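Local coordinates for amidohydrolase 3 domain-containing protein (Pyrococcus horikoshii, PDB 3IGH), which is uncharacterised but probably acts as an amidohydrolase-family hydrolase on carbon-nitrogen bonds other than peptide bonds, at residues A62-H67 against G446-S451; L395-D400 against H441-G446; K203-M208 against L227-F232. All coordinates share one frame; numbering follows the deposited sequence. Where two conformers were deposited one is given.

Contact 1: A62-H67 against G446-S451. With SO4 (sulfate ion), chain B.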
loop_
_atom_site.group_PDB
_atom_site.type_symbol
_atom_site.label_atom_id
_atom_site.label_comp_id
_atom_site.label_asym_id
_atom_site.label_seq_id
_atom_site.Cartn_x
_atom_site.Cartn_y
_atom_site.Cartn_z
ATOM N N ALA A 62 -21.542 5.783 8.942
ATOM C CA ALA A 62 -21.244 7.054 8.293
ATOM C C ALA A 62 -21.555 6.983 6.795
ATOM O O ALA A 62 -21.666 5.891 6.225
ATOM C CB ALA A 62 -19.789 7.443 8.547
ATOM N N PHE A 63 -21.755 8.141 6.169
ATOM C CA PHE A 63 -21.992 8.178 4.740
ATOM C C PHE A 63 -20.727 7.765 3.973
ATOM O O PHE A 63 -19.596 7.983 4.433
ATOM C CB PHE A 63 -22.480 9.560 4.290
ATOM C CG PHE A 63 -23.887 9.886 4.752
ATOM C CD1 PHE A 63 -24.995 9.385 4.065
ATOM C CD2 PHE A 63 -24.099 10.678 5.874
ATOM C CE1 PHE A 63 -26.298 9.685 4.478
ATOM C CE2 PHE A 63 -25.396 10.988 6.300
ATOM C CZ PHE A 63 -26.495 10.486 5.607
ATOM N N PHE A 64 -20.947 7.140 2.825
ATOM C CA PHE A 64 -19.867 6.723 1.932
ATOM C C PHE A 64 -20.238 7.291 0.559
ATOM O O PHE A 64 -21.193 6.839 -0.065
ATOM C CB PHE A 64 -19.805 5.187 1.921
ATOM C CG PHE A 64 -18.569 4.594 1.262
ATOM C CD1 PHE A 64 -17.939 3.504 1.853
ATOM C CD2 PHE A 64 -18.050 5.094 0.058
ATOM C CE1 PHE A 64 -16.794 2.925 1.279
ATOM C CE2 PHE A 64 -16.916 4.527 -0.524
ATOM C CZ PHE A 64 -16.286 3.432 0.100
ATOM N N ASP A 65 -19.515 8.308 0.102
ATOM C CA ASP A 65 -19.792 8.881 -1.205
ATOM C C ASP A 65 -19.019 8.075 -2.236
ATOM O O ASP A 65 -17.808 8.166 -2.310
ATOM C CB ASP A 65 -19.365 10.354 -1.254
ATOM C CG ASP A 65 -19.870 11.082 -2.506
ATOM O OD1 ASP A 65 -19.741 10.560 -3.634
ATOM O OD2 ASP A 65 -20.358 12.221 -2.371
ATOM N N SER A 66 -19.727 7.313 -3.058
ATOM C CA SER A 66 -19.054 6.355 -3.944
ATOM C C SER A 66 -18.476 6.945 -5.235
ATOM O O SER A 66 -17.956 6.199 -6.072
ATOM C CB SER A 66 -19.983 5.171 -4.252
ATOM O OG SER A 66 -21.133 5.598 -4.953
ATOM N N HIS A 67 -18.521 8.269 -5.394
ATOM C CA HIS A 67 -17.993 8.911 -6.616
ATOM C C HIS A 67 -17.868 10.412 -6.429
ATOM O O HIS A 67 -18.852 11.137 -6.546
ATOM C CB HIS A 67 -18.906 8.594 -7.818
ATOM C CG HIS A 67 -18.426 9.129 -9.134
ATOM N ND1 HIS A 67 -18.263 8.322 -10.239
ATOM C CD2 HIS A 67 -18.117 10.383 -9.539
ATOM C CE1 HIS A 67 -17.867 9.054 -11.264
ATOM N NE2 HIS A 67 -17.761 10.308 -10.865
ATOM N N GLY A 446 -24.473 0.277 0.482
ATOM C CA GLY A 446 -24.589 0.227 -0.978
ATOM C C GLY A 446 -23.340 0.799 -1.630
ATOM O O GLY A 446 -22.700 0.137 -2.448
ATOM N N SER A 447 -22.965 2.005 -1.207
ATOM C CA SER A 447 -21.745 2.668 -1.683
ATOM C C SER A 447 -20.456 1.896 -1.393
ATOM O O SER A 447 -19.556 1.832 -2.238
ATOM C CB SER A 447 -21.654 4.052 -1.073
ATOM O OG SER A 447 -22.444 4.977 -1.792
ATOM N N ALA A 448 -20.375 1.306 -0.208
ATOM C CA ALA A 448 -19.221 0.485 0.159
ATOM C C ALA A 448 -19.078 -0.741 -0.740
ATOM O O ALA A 448 -17.990 -1.030 -1.240
ATOM C CB ALA A 448 -19.324 0.069 1.606
ATOM N N ARG A 449 -20.180 -1.456 -0.941
ATOM C CA ARG A 449 -20.178 -2.627 -1.810
ATOM C C ARG A 449 -19.815 -2.277 -3.243
ATOM O O ARG A 449 -19.031 -2.990 -3.872
ATOM C CB ARG A 449 -21.534 -3.333 -1.769
ATOM C CG ARG A 449 -21.801 -4.062 -0.456
ATOM C CD ARG A 449 -21.091 -5.407 -0.411
ATOM N NE ARG A 449 -21.838 -6.393 -1.191
ATOM C CZ ARG A 449 -21.464 -7.655 -1.382
ATOM N NH1 ARG A 449 -20.333 -8.111 -0.853
ATOM N NH2 ARG A 449 -22.224 -8.464 -2.109
ATOM N N VAL A 450 -20.377 -1.176 -3.749
ATOM C CA VAL A 450 -20.053 -0.670 -5.100
ATOM C C VAL A 450 -18.541 -0.355 -5.241
ATOM O O VAL A 450 -17.940 -0.555 -6.306
ATOM C CB VAL A 450 -20.985 0.542 -5.453
ATOM C CG1 VAL A 450 -20.501 1.329 -6.666
ATOM C CG2 VAL A 450 -22.409 0.039 -5.690
ATOM N N SER A 451 -17.939 0.085 -4.138
ATOM C CA SER A 451 -16.524 0.449 -4.090
ATOM C C SER A 451 -15.632 -0.716 -3.655
ATOM O O SER A 451 -14.435 -0.528 -3.426
ATOM C CB SER A 451 -16.327 1.611 -3.115
ATOM O OG SER A 451 -17.179 2.700 -3.431
HETATM S S SO4 B . -17.541 11.906 -14.152
HETATM O O1 SO4 B . -16.576 11.974 -13.073
HETATM O O2 SO4 B . -18.752 12.602 -13.748
HETATM O O3 SO4 B . -16.997 12.584 -15.321
HETATM O O4 SO4 B . -17.856 10.501 -14.434
#

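Contact 2: L395-D400 against H441-G446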
loop_
_atom_site.group_PDB
_atom_site.type_symbol
_atom_site.label_atom_id
_atom_site.label_comp_id
_atom_site.label_asym_id
_atom_site.label_seq_id
_atom_site.Cartn_x
_atom_site.Cartn_y
_atom_site.Cartn_z
ATOM N N LEU A 395 -26.441 -0.832 -5.590
ATOM C CA LEU A 395 -26.541 0.572 -5.948
ATOM C C LEU A 395 -25.901 1.413 -4.852
ATOM O O LEU A 395 -26.217 1.249 -3.676
ATOM C CB LEU A 395 -28.017 0.942 -6.110
ATOM C CG LEU A 395 -28.446 2.266 -6.733
ATOM C CD1 LEU A 395 -28.202 2.260 -8.228
ATOM C CD2 LEU A 395 -29.926 2.481 -6.465
ATOM N N GLY A 396 -24.996 2.306 -5.241
ATOM C CA GLY A 396 -24.369 3.221 -4.295
ATOM C C GLY A 396 -24.747 4.650 -4.629
ATOM O O GLY A 396 -24.994 4.968 -5.791
ATOM N N PHE A 397 -24.803 5.507 -3.611
ATOM C CA PHE A 397 -25.111 6.919 -3.834
ATOM C C PHE A 397 -23.833 7.742 -3.791
ATOM O O PHE A 397 -22.882 7.428 -3.064
ATOM C CB PHE A 397 -26.088 7.455 -2.775
ATOM C CG PHE A 397 -27.543 7.097 -3.018
ATOM C CD1 PHE A 397 -27.932 6.305 -4.096
ATOM C CD2 PHE A 397 -28.521 7.543 -2.130
ATOM C CE1 PHE A 397 -29.268 5.975 -4.301
ATOM C CE2 PHE A 397 -29.853 7.216 -2.319
ATOM C CZ PHE A 397 -30.229 6.426 -3.413
ATOM N N SER A 398 -23.841 8.826 -4.551
ATOM C CA SER A 398 -22.708 9.712 -4.629
ATOM C C SER A 398 -23.171 11.096 -5.064
ATOM O O SER A 398 -24.321 11.278 -5.446
ATOM C CB SER A 398 -21.694 9.165 -5.635
ATOM O OG SER A 398 -22.294 8.850 -6.876
ATOM N N THR A 399 -22.257 12.058 -5.020
ATOM C CA THR A 399 -22.577 13.430 -5.359
ATOM C C THR A 399 -21.856 13.906 -6.608
ATOM O O THR A 399 -22.256 14.913 -7.188
ATOM C CB THR A 399 -22.212 14.403 -4.211
ATOM O OG1 THR A 399 -20.838 14.222 -3.842
ATOM C CG2 THR A 399 -23.104 14.168 -2.994
ATOM N N ASP A 400 -20.784 13.206 -7.003
ATOM C CA ASP A 400 -19.857 13.691 -8.029
ATOM C C ASP A 400 -19.337 15.077 -7.648
ATOM O O ASP A 400 -19.069 15.911 -8.510
ATOM C CB ASP A 400 -20.507 13.690 -9.433
ATOM C CG ASP A 400 -19.490 13.798 -10.556
ATOM O OD1 ASP A 400 -18.311 13.428 -10.350
ATOM O OD2 ASP A 400 -19.874 14.269 -11.648
ATOM N N HIS A 441 -29.428 3.101 3.210
ATOM C CA HIS A 441 -28.727 1.870 2.856
ATOM C C HIS A 441 -27.811 2.069 1.640
ATOM O O HIS A 441 -26.661 1.622 1.652
ATOM C CB HIS A 441 -29.727 0.740 2.582
ATOM C CG HIS A 441 -29.098 -0.508 2.039
ATOM N ND1 HIS A 441 -28.504 -1.455 2.849
ATOM C CD2 HIS A 441 -28.978 -0.969 0.772
ATOM C CE1 HIS A 441 -28.045 -2.444 2.103
ATOM N NE2 HIS A 441 -28.319 -2.172 0.838
ATOM N N SER A 442 -28.326 2.738 0.603
ATOM C CA SER A 442 -27.566 2.978 -0.625
ATOM C C SER A 442 -26.371 3.891 -0.393
ATOM O O SER A 442 -25.321 3.715 -1.011
ATOM C CB SER A 442 -28.464 3.552 -1.723
ATOM O OG SER A 442 -29.473 2.628 -2.092
ATOM N N TYR A 443 -26.529 4.830 0.538
ATOM C CA TYR A 443 -25.503 5.811 0.859
ATOM C C TYR A 443 -24.497 5.319 1.918
ATOM O O TYR A 443 -23.597 6.056 2.328
ATOM C CB TYR A 443 -26.183 7.080 1.353
ATOM C CG TYR A 443 -25.615 8.376 0.818
ATOM C CD1 TYR A 443 -26.438 9.483 0.653
ATOM C CD2 TYR A 443 -24.263 8.505 0.488
ATOM C CE1 TYR A 443 -25.941 10.687 0.177
ATOM C CE2 TYR A 443 -23.753 9.712 -0.000
ATOM C CZ TYR A 443 -24.603 10.804 -0.154
ATOM O OH TYR A 443 -24.125 12.015 -0.627
ATOM N N THR A 444 -24.662 4.089 2.389
ATOM C CA THR A 444 -23.730 3.535 3.368
ATOM C C THR A 444 -23.186 2.201 2.855
ATOM O O THR A 444 -22.128 2.162 2.204
ATOM C CB THR A 444 -24.372 3.413 4.789
ATOM O OG1 THR A 444 -25.573 2.634 4.707
ATOM C CG2 THR A 444 -24.708 4.794 5.365
ATOM N N TYR A 445 -23.918 1.115 3.109
ATOM C CA TYR A 445 -23.492 -0.212 2.666
ATOM C C TYR A 445 -23.500 -0.355 1.141
ATOM O O TYR A 445 -22.620 -1.004 0.584
ATOM C CB TYR A 445 -24.344 -1.299 3.323
ATOM C CG TYR A 445 -23.916 -2.728 3.053
ATOM C CD1 TYR A 445 -22.754 -3.255 3.619
ATOM C CD2 TYR A 445 -24.702 -3.565 2.256
ATOM C CE1 TYR A 445 -22.375 -4.577 3.378
ATOM C CE2 TYR A 445 -24.338 -4.885 2.011
ATOM C CZ TYR A 445 -23.178 -5.385 2.577
ATOM O OH TYR A 445 -22.820 -6.687 2.331
ATOM N N GLY A 446 -24.473 0.277 0.482
ATOM C CA GLY A 446 -24.589 0.227 -0.978
ATOM C C GLY A 446 -23.340 0.799 -1.630
ATOM O O GLY A 446 -22.700 0.137 -2.448
HETATM O O HOH W 1 -28.728 0.157 -2.580
#

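Contact 3: K203-M208 against L227-F232. With SO4 (sulfate ion), chain O.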
loop_
_atom_site.group_PDB
_atom_site.type_symbol
_atom_site.label_atom_id
_atom_site.label_comp_id
_atom_site.label_asym_id
_atom_site.label_seq_id
_atom_site.Cartn_x
_atom_site.Cartn_y
_atom_site.Cartn_z
ATOM N N LYS A 203 -17.435 9.754 5.695
ATOM C CA LYS A 203 -16.163 9.272 6.230
ATOM C C LYS A 203 -15.394 8.343 5.297
ATOM O O LYS A 203 -14.285 7.939 5.620
ATOM C CB LYS A 203 -16.349 8.632 7.604
ATOM C CG LYS A 203 -16.800 9.645 8.664
ATOM C CD LYS A 203 -16.737 9.067 10.069
ATOM C CE LYS A 203 -17.085 10.141 11.088
ATOM N NZ LYS A 203 -16.892 9.657 12.471
ATOM N N SER A 204 -15.992 8.017 4.155
ATOM C CA SER A 204 -15.345 7.182 3.129
ATOM C C SER A 204 -15.765 7.687 1.757
ATOM O O SER A 204 -16.903 8.137 1.582
ATOM C CB SER A 204 -15.755 5.719 3.258
ATOM O OG SER A 204 -15.483 5.166 4.527
ATOM N N VAL A 205 -14.850 7.631 0.787
ATOM C CA VAL A 205 -15.145 8.065 -0.579
ATOM C C VAL A 205 -14.470 7.153 -1.599
ATOM O O VAL A 205 -13.459 6.520 -1.283
ATOM C CB VAL A 205 -14.695 9.561 -0.863
ATOM C CG1 VAL A 205 -15.373 10.575 0.096
ATOM C CG2 VAL A 205 -13.169 9.733 -0.806
ATOM N N SER A 206 -15.042 7.071 -2.801
ATOM C CA SER A 206 -14.261 6.702 -3.979
ATOM C C SER A 206 -13.888 7.976 -4.716
ATOM O O SER A 206 -14.758 8.740 -5.160
ATOM C CB SER A 206 -15.016 5.780 -4.932
ATOM O OG SER A 206 -15.405 4.581 -4.297
ATOM N N PHE A 207 -12.587 8.195 -4.823
ATOM C CA PHE A 207 -12.020 9.375 -5.468
ATOM C C PHE A 207 -11.736 8.957 -6.907
ATOM O O PHE A 207 -10.869 8.131 -7.159
ATOM C CB PHE A 207 -10.763 9.808 -4.686
ATOM C CG PHE A 207 -9.983 10.978 -5.269
ATOM C CD1 PHE A 207 -10.440 11.730 -6.360
ATOM C CD2 PHE A 207 -8.776 11.347 -4.669
ATOM C CE1 PHE A 207 -9.667 12.790 -6.881
ATOM C CE2 PHE A 207 -8.010 12.407 -5.165
ATOM C CZ PHE A 207 -8.455 13.129 -6.271
ATOM N N MET A 208 -12.499 9.527 -7.837
ATOM C CA MET A 208 -12.432 9.167 -9.262
ATOM C C MET A 208 -11.489 10.047 -10.068
ATOM O O MET A 208 -11.425 11.245 -9.836
ATOM C CB MET A 208 -13.829 9.251 -9.870
ATOM C CG MET A 208 -14.905 8.656 -8.955
ATOM S SD MET A 208 -14.620 6.897 -8.645
ATOM C CE MET A 208 -14.774 6.412 -10.346
ATOM N N LEU A 227 -4.468 11.566 6.345
ATOM C CA LEU A 227 -5.731 11.229 5.670
ATOM C C LEU A 227 -6.792 10.910 6.718
ATOM O O LEU A 227 -6.667 9.944 7.468
ATOM C CB LEU A 227 -5.562 10.030 4.730
ATOM C CG LEU A 227 -5.300 10.143 3.231
ATOM C CD1 LEU A 227 -5.498 8.773 2.614
ATOM C CD2 LEU A 227 -6.186 11.166 2.525
ATOM N N SER A 228 -7.844 11.720 6.770
ATOM C CA SER A 228 -8.812 11.607 7.848
ATOM C C SER A 228 -10.079 10.852 7.442
ATOM O O SER A 228 -10.968 10.631 8.267
ATOM C CB SER A 228 -9.161 13.001 8.375
ATOM O OG SER A 228 -9.762 13.778 7.356
ATOM N N ILE A 229 -10.157 10.466 6.166
ATOM C CA ILE A 229 -11.274 9.690 5.632
ATOM C C ILE A 229 -10.712 8.517 4.814
ATOM O O ILE A 229 -9.570 8.567 4.355
ATOM C CB ILE A 229 -12.203 10.556 4.712
ATOM C CG1 ILE A 229 -11.411 11.163 3.543
ATOM C CG2 ILE A 229 -12.954 11.632 5.534
ATOM C CD1 ILE A 229 -12.257 11.821 2.425
ATOM N N ASN A 230 -11.513 7.469 4.643
ATOM C CA ASN A 230 -11.143 6.365 3.764
ATOM C C ASN A 230 -11.253 6.790 2.305
ATOM O O ASN A 230 -12.262 7.355 1.886
ATOM C CB ASN A 230 -12.009 5.130 4.044
ATOM C CG ASN A 230 -11.970 4.717 5.505
ATOM O OD1 ASN A 230 -10.894 4.507 6.074
ATOM N ND2 ASN A 230 -13.143 4.610 6.124
ATOM N N VAL A 231 -10.187 6.558 1.546
ATOM C CA VAL A 231 -10.134 6.975 0.152
ATOM C C VAL A 231 -9.876 5.761 -0.735
ATOM O O VAL A 231 -8.828 5.125 -0.637
ATOM C CB VAL A 231 -9.038 8.045 -0.078
ATOM C CG1 VAL A 231 -8.958 8.436 -1.566
ATOM C CG2 VAL A 231 -9.282 9.282 0.796
ATOM N N PHE A 232 -10.832 5.457 -1.608
ATOM C CA PHE A 232 -10.662 4.410 -2.607
ATOM C C PHE A 232 -10.327 5.089 -3.943
ATOM O O PHE A 232 -11.205 5.643 -4.617
ATOM C CB PHE A 232 -11.915 3.511 -2.664
ATOM C CG PHE A 232 -12.113 2.695 -1.408
ATOM C CD1 PHE A 232 -11.692 1.365 -1.356
ATOM C CD2 PHE A 232 -12.659 3.275 -0.251
ATOM C CE1 PHE A 232 -11.825 0.616 -0.184
ATOM C CE2 PHE A 232 -12.805 2.534 0.930
ATOM C CZ PHE A 232 -12.381 1.201 0.960
HETATM S S SO4 O . -12.776 8.266 12.787
HETATM O O1 SO4 O . -12.628 7.651 14.103
HETATM O O2 SO4 O . -11.654 9.172 12.568
HETATM O O3 SO4 O . -12.762 7.227 11.761
HETATM O O4 SO4 O . -14.029 9.015 12.711
#

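Contact 1: A62-H67 against G446-S451
The ring of Phe-64 lies with one face on the start of the last helical turn: Ala-448 CA sits over that face, 4.0 Å from the ring centroid and 28° off its normal, while Ser-447 O is offset toward the rim. The ring's flank at CD1 meets the methyl CB of Ala-448 at 3.7 Å. At the other flat group, the imidazole of His-67, the edge is used: NE2 donates in the ring plane to O1 of a bound sulfate, 3.0 Å away. The ring of Phe-64 leans across the helix because CG lies opposite the backbone N (chi1 -168°). With a smaller alanine in place of Phe-64, the CA and CB of Ala-448 would probably face a gap. Ser-447 OG lies 2.8 Å from Phe-64 O, but Ser-442 O is a second possible acceptor for its one proton. Next along, Ser-66 CB lies 3.5 Å from Ser-447 OG, the OG of Ser-66 being bonded to Ser-359.

Strand 58-68 is the first strand of the TIM-type barrel, and His-67 opens the His-X-His sequence that in metal-bound members of this superfamily supplies ligands. Helix 436-450 ends against this strand, while its Val-450 packs on Arg-336 and Ser-359. The sulfate, probably from the crystallisation liquor, is gripped as well by Lys-262, His-314 and His-339. Just before the histidine, Asp-65 OD1 accepts from His-67 N at 3.1 Å through its anti lone pair, forming an Asx turn where the chain turns a corner.

Contact 2: L395-D400 against H441-G446
Phe-397 is gripped from two directions by the helix. Over the centre of its ring stands Ser-442 CB, 3.6 Å from the centroid and almost on the normal, a close CH-pi contact. Phe-397 CB in turn lies over a face of Tyr-443, 3.9 Å from that ring's centroid. The two rings make an offset edge-to-face pair with planes at 72°, the edge of Phe-397 directed at the face of Tyr-443. With CG beside the backbone N (chi1 -80°), the phenyl ring is turned along the helix surface beneath Ser-442. Farther out along the tyrosine, its OH touches the methyl CG2 of Thr-399 at 3.4 Å.

Backbone atoms meet just as closely. Phe-397 N donates to Ser-442 O at 3.2 Å from well above the carbonyl plane. Gly-446 CA comes to 3.3 Å from Leu-395 O, so close that any side chain there would run into this oxygen. A water donates both to Leu-395 O, at 2.9 Å, and to Ser-442 OG, at 2.6 Å, bridging the strand carbonyl and the serine hydroxyl, which is further bonded to Asp-438 O.

Behind this first shell the helix is locally wide: in a pi-type turn Gly-446 N bonds to His-441 O rather than to Ser-442 O, which takes Phe-397 N and probably the Ser-447 hydroxyl. Strand 395-397, parallel to 357-360, belongs to the TIM-type barrel of this family, and helix 436-450 packs across it, the local axes at 107°. Outside the pair, Phe-397 also packs on helix 408-417, where Tyr-443 and Thr-399 both touch Thr-411, while Leu-395 and Ser-442 rest on helix 386-392; Gly-396 bonds to strand 357-360, and Phe-397 to Ser-66 of strand 58-68.

Contact 3: K203-M208 against L227-F232
Four backbone hydrogen bonds zip Lys-203 to Phe-207 onto Asn-230 to Phe-232 in parallel register. Asn-230 N donates to Lys-203 O and its carbonyl receives Val-205 N at 2.8 Å; one step on, Phe-232 N donates to Val-205 O at 2.9 Å and Phe-232 O receives Phe-207 N.

One polar side-chain bond runs alongside them. Asn-230 ND2 points at Ser-204 OG, 2.9 Å away, in an almost straight bond (174°) lying in the amide plane. ND2 also donates to Glu-466, and OD1 accepts from Arg-255, which together hold the amide in its orientation.

Apolar contacts occupy the other side of the strands. Val-205 CG2 meets Ile-229 CD1 at 4.0 Å, and Phe-207 CB rests on Val-231 CG1 at 3.9 Å; Leu-70 of helix 70-78 covers Phe-207, Ile-229 and Val-231. On the side of Ser-204 and Ser-206, the ring edge of Phe-232 faces Val-205 O.

At the outer end, the chain of Lys-203, extended beyond CG (chi3 175°), places NZ 2.9 Å from O4 of a sulfate, probably from the crystallisation liquor, that Arg-255 also binds; NZ is bonded to Tyr-467 O as well.

Strands 202-210 and 230-235, joined through helix 212-223, form a beta-alpha-beta unit, the repeating element of the TIM-barrel fold of amidohydrolases.

How the contacts relate
Contacts 1 and 2 are centred 5 Å apart and share Gly-446: one helix, 436-450, meets strand 58-68 through its end and strand 395-397 through its preceding turn. The two strand segments join directly through probable hydrogen bonds, Asp-65 OD2 2.5 Å from Thr-399 OG1 and His-67 O 2.9 Å from Asp-400 N. Contact 3, centred 10 Å from contact 1, extends the barrel wall on the other flank of strand 58-68; Asp-65 N to Ser-204 O at 3.0 Å and Ser-451 OG to Ser-206 OG at 2.7 Å are probable hydrogen bonds. Contacts 2 and 3 stay about 6 Å apart (nearest atoms). His-67 binds the sulfate near Asp-400, consistent with an anion in the expected active-site region.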